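Local coordinates for DNA processing protein DprA (Streptococcus pneumoniae, PDB 3UQZ) that binds single-stranded DNA, protects it from nucleases and helps load the RecA recombinase onto it during natural transformation, at residues 206-209 with 210-214. Residues are numbered along the deposited sequence; the frame is centred on the assembly and turned at random.
Sequences PARN and RIIAG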
ATOM      1  N   PRO A 206      -1.420 -26.210   3.568  1.00 31.98           N
ATOM      2  CA  PRO A 206      -0.173 -25.493   3.226  1.00 31.18           C
ATOM      3  C   PRO A 206       0.553 -26.149   2.048  1.00 36.46           C
ATOM      4  O   PRO A 206       1.142 -25.440   1.234  1.00 38.42           O
ATOM      5  CB  PRO A 206       0.666 -25.616   4.502  1.00 32.43           C
ATOM      6  CG  PRO A 206      -0.310 -25.868   5.572  1.00 36.62           C
ATOM      7  CD  PRO A 206      -1.368 -26.713   4.958  1.00 32.55           C
ATOM      8  N   ALA A 207       0.478 -27.497   1.944  1.00 32.50           N
ATOM      9  CA  ALA A 207       1.088 -28.297   0.874  1.00 32.70           C
ATOM     10  C   ALA A 207       0.479 -27.961  -0.509  1.00 35.99           C
ATOM     11  O   ALA A 207       1.205 -27.731  -1.472  1.00 35.07           O
ATOM     12  CB  ALA A 207       0.941 -29.782   1.189  1.00 33.19           C
ATOM     13  N   ARG A 208      -0.848 -27.925  -0.571  1.00 33.46           N
ATOM     14  CA  ARG A 208      -1.708 -27.586  -1.710  1.00 33.63           C
ATOM     15  C   ARG A 208      -1.373 -26.147  -2.183  1.00 38.89           C
ATOM     16  O   ARG A 208      -1.306 -25.906  -3.390  1.00 39.59           O
ATOM     17  CB  ARG A 208      -3.164 -27.684  -1.206  1.00 32.64           C
ATOM     18  CG  ARG A 208      -4.282 -27.423  -2.171  1.00 39.48           C
ATOM     19  CD  ARG A 208      -4.919 -26.037  -2.098  1.00 36.23           C
ATOM     20  NE  ARG A 208      -4.940 -25.427  -0.774  1.00 35.84           N
ATOM     21  CZ  ARG A 208      -6.037 -25.024  -0.158  1.00 49.41           C
ATOM     22  NH1 ARG A 208      -7.220 -25.191  -0.723  1.00 31.53           N
ATOM     23  NH2 ARG A 208      -5.962 -24.457   1.035  1.00 55.56           N
ATOM     24  N   ASN A 209      -1.136 -25.212  -1.228  1.00 33.97           N
ATOM     25  CA  ASN A 209      -0.812 -23.807  -1.508  1.00 33.04           C
ATOM     26  C   ASN A 209       0.459 -23.604  -2.326  1.00 35.77           C
ATOM     27  O   ASN A 209       0.526 -22.670  -3.134  1.00 36.75           O
ATOM     28  CB  ASN A 209      -0.767 -22.984  -0.233  1.00 29.99           C
ATOM     29  CG  ASN A 209      -2.103 -22.801   0.430  1.00 50.37           C
ATOM     30  OD1 ASN A 209      -3.161 -22.740  -0.208  1.00 40.01           O
ATOM     31  ND2 ASN A 209      -2.077 -22.671   1.740  1.00 46.43           N
ATOM     32  N   ARG A 210       1.457 -24.473  -2.112  1.00 29.54           N
ATOM     33  CA  ARG A 210       2.740 -24.498  -2.819  1.00 27.87           C
ATOM     34  C   ARG A 210       2.496 -24.688  -4.339  1.00 32.05           C
ATOM     35  O   ARG A 210       3.148 -24.022  -5.146  1.00 31.62           O
ATOM     36  CB  ARG A 210       3.632 -25.595  -2.201  1.00 24.40           C
ATOM     37  CG  ARG A 210       4.409 -26.479  -3.179  1.00 38.90           C
ATOM     38  CD  ARG A 210       5.010 -27.730  -2.552  1.00 34.23           C
ATOM     39  NE  ARG A 210       3.954 -28.659  -2.159  1.00 44.11           N
ATOM     40  CZ  ARG A 210       3.802 -29.883  -2.649  1.00 53.78           C
ATOM     41  NH1 ARG A 210       4.661 -30.362  -3.536  1.00 24.52           N
ATOM     42  NH2 ARG A 210       2.797 -30.642  -2.242  1.00 49.30           N
ATOM     43  N   ILE A 211       1.505 -25.550  -4.707  1.00 28.33           N
ATOM     44  CA  ILE A 211       1.092 -25.844  -6.089  1.00 27.32           C
ATOM     45  C   ILE A 211       0.352 -24.637  -6.687  1.00 33.78           C
ATOM     46  O   ILE A 211       0.656 -24.259  -7.819  1.00 34.46           O
ATOM     47  CB  ILE A 211       0.263 -27.162  -6.188  1.00 29.79           C
ATOM     48  CG1 ILE A 211       1.021 -28.348  -5.563  1.00 28.84           C
ATOM     49  CG2 ILE A 211      -0.154 -27.464  -7.650  1.00 30.93           C
ATOM     50  CD1 ILE A 211       0.160 -29.574  -5.233  1.00 29.76           C
ATOM     51  N   ILE A 212      -0.613 -24.033  -5.930  1.00 30.33           N
ATOM     52  CA  ILE A 212      -1.363 -22.840  -6.353  1.00 29.73           C
ATOM     53  C   ILE A 212      -0.376 -21.747  -6.786  1.00 34.85           C
ATOM     54  O   ILE A 212      -0.485 -21.241  -7.904  1.00 35.01           O
ATOM     55  CB  ILE A 212      -2.342 -22.327  -5.252  1.00 32.33           C
ATOM     56  CG1 ILE A 212      -3.476 -23.341  -4.963  1.00 31.75           C
ATOM     57  CG2 ILE A 212      -2.924 -20.942  -5.621  1.00 32.49           C
ATOM     58  CD1 ILE A 212      -4.305 -23.023  -3.778  1.00 32.23           C
ATOM     59  N   ALA A 213       0.601 -21.423  -5.918  1.00 31.47           N
ATOM     60  CA  ALA A 213       1.622 -20.416  -6.191  1.00 31.30           C
ATOM     61  C   ALA A 213       2.550 -20.848  -7.329  1.00 35.57           C
ATOM     62  O   ALA A 213       2.741 -20.078  -8.264  1.00 36.35           O
ATOM     63  CB  ALA A 213       2.422 -20.127  -4.932  1.00 32.26           C
ATOM     64  N   GLY A 214       3.059 -22.083  -7.264  1.00 31.24           N
ATOM     65  CA  GLY A 214       3.977 -22.667  -8.243  1.00 30.41           C
ATOM     66  C   GLY A 214       3.494 -22.702  -9.680  1.00 34.05           C
ATOM     67  O   GLY A 214       4.284 -22.527 -10.611  1.00 34.01           O
TER
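Arg210 reaches back along its own helix to the carbonyl of Ala207, where its NE donates a hydrogen bond to Ala207 O at 3.0 Å. The bond is bent, with an N-H...O angle of 136°, and the oxygen sits at the guanidinium edge, tilted out of its plane. A first torsion of 137° and a bend at chi3 bring NE back beside this carbonyl, and CG1 of Ile211 covers one face of the guanidinium. From the backbone, Arg210 N is shared, weakly, between Ala207 O and Pro206 O, while Ile211 N, the i+4 donor, stands 3.9 Å from Ala207 O; the side chain probably makes up for this. Both terminal nitrogens have other partners: NH2 forms a salt bridge with Glu193, and NH1 donates to the backbone carbonyl of Asp90. The segment belongs to helix 204-215, which leads into strand 218-222 of the Rossmann-like sheet and packs Arg208, Ile211 and Ile212 on Val164 of strand 161-164. At the next two carbonyls the i to i+4 bonds form: Ile212 N donates to Arg208 O at 3.2 Å, beside a weak bond from Ile211 N, and Ala213 N to Asn209 O at 3.1 Å with a nearly straight 172°. Alongside these bonds, CD1 of Ile212 packs 3.5 Å from CD of Arg208 and 3.8 Å from OD1 of Asn209.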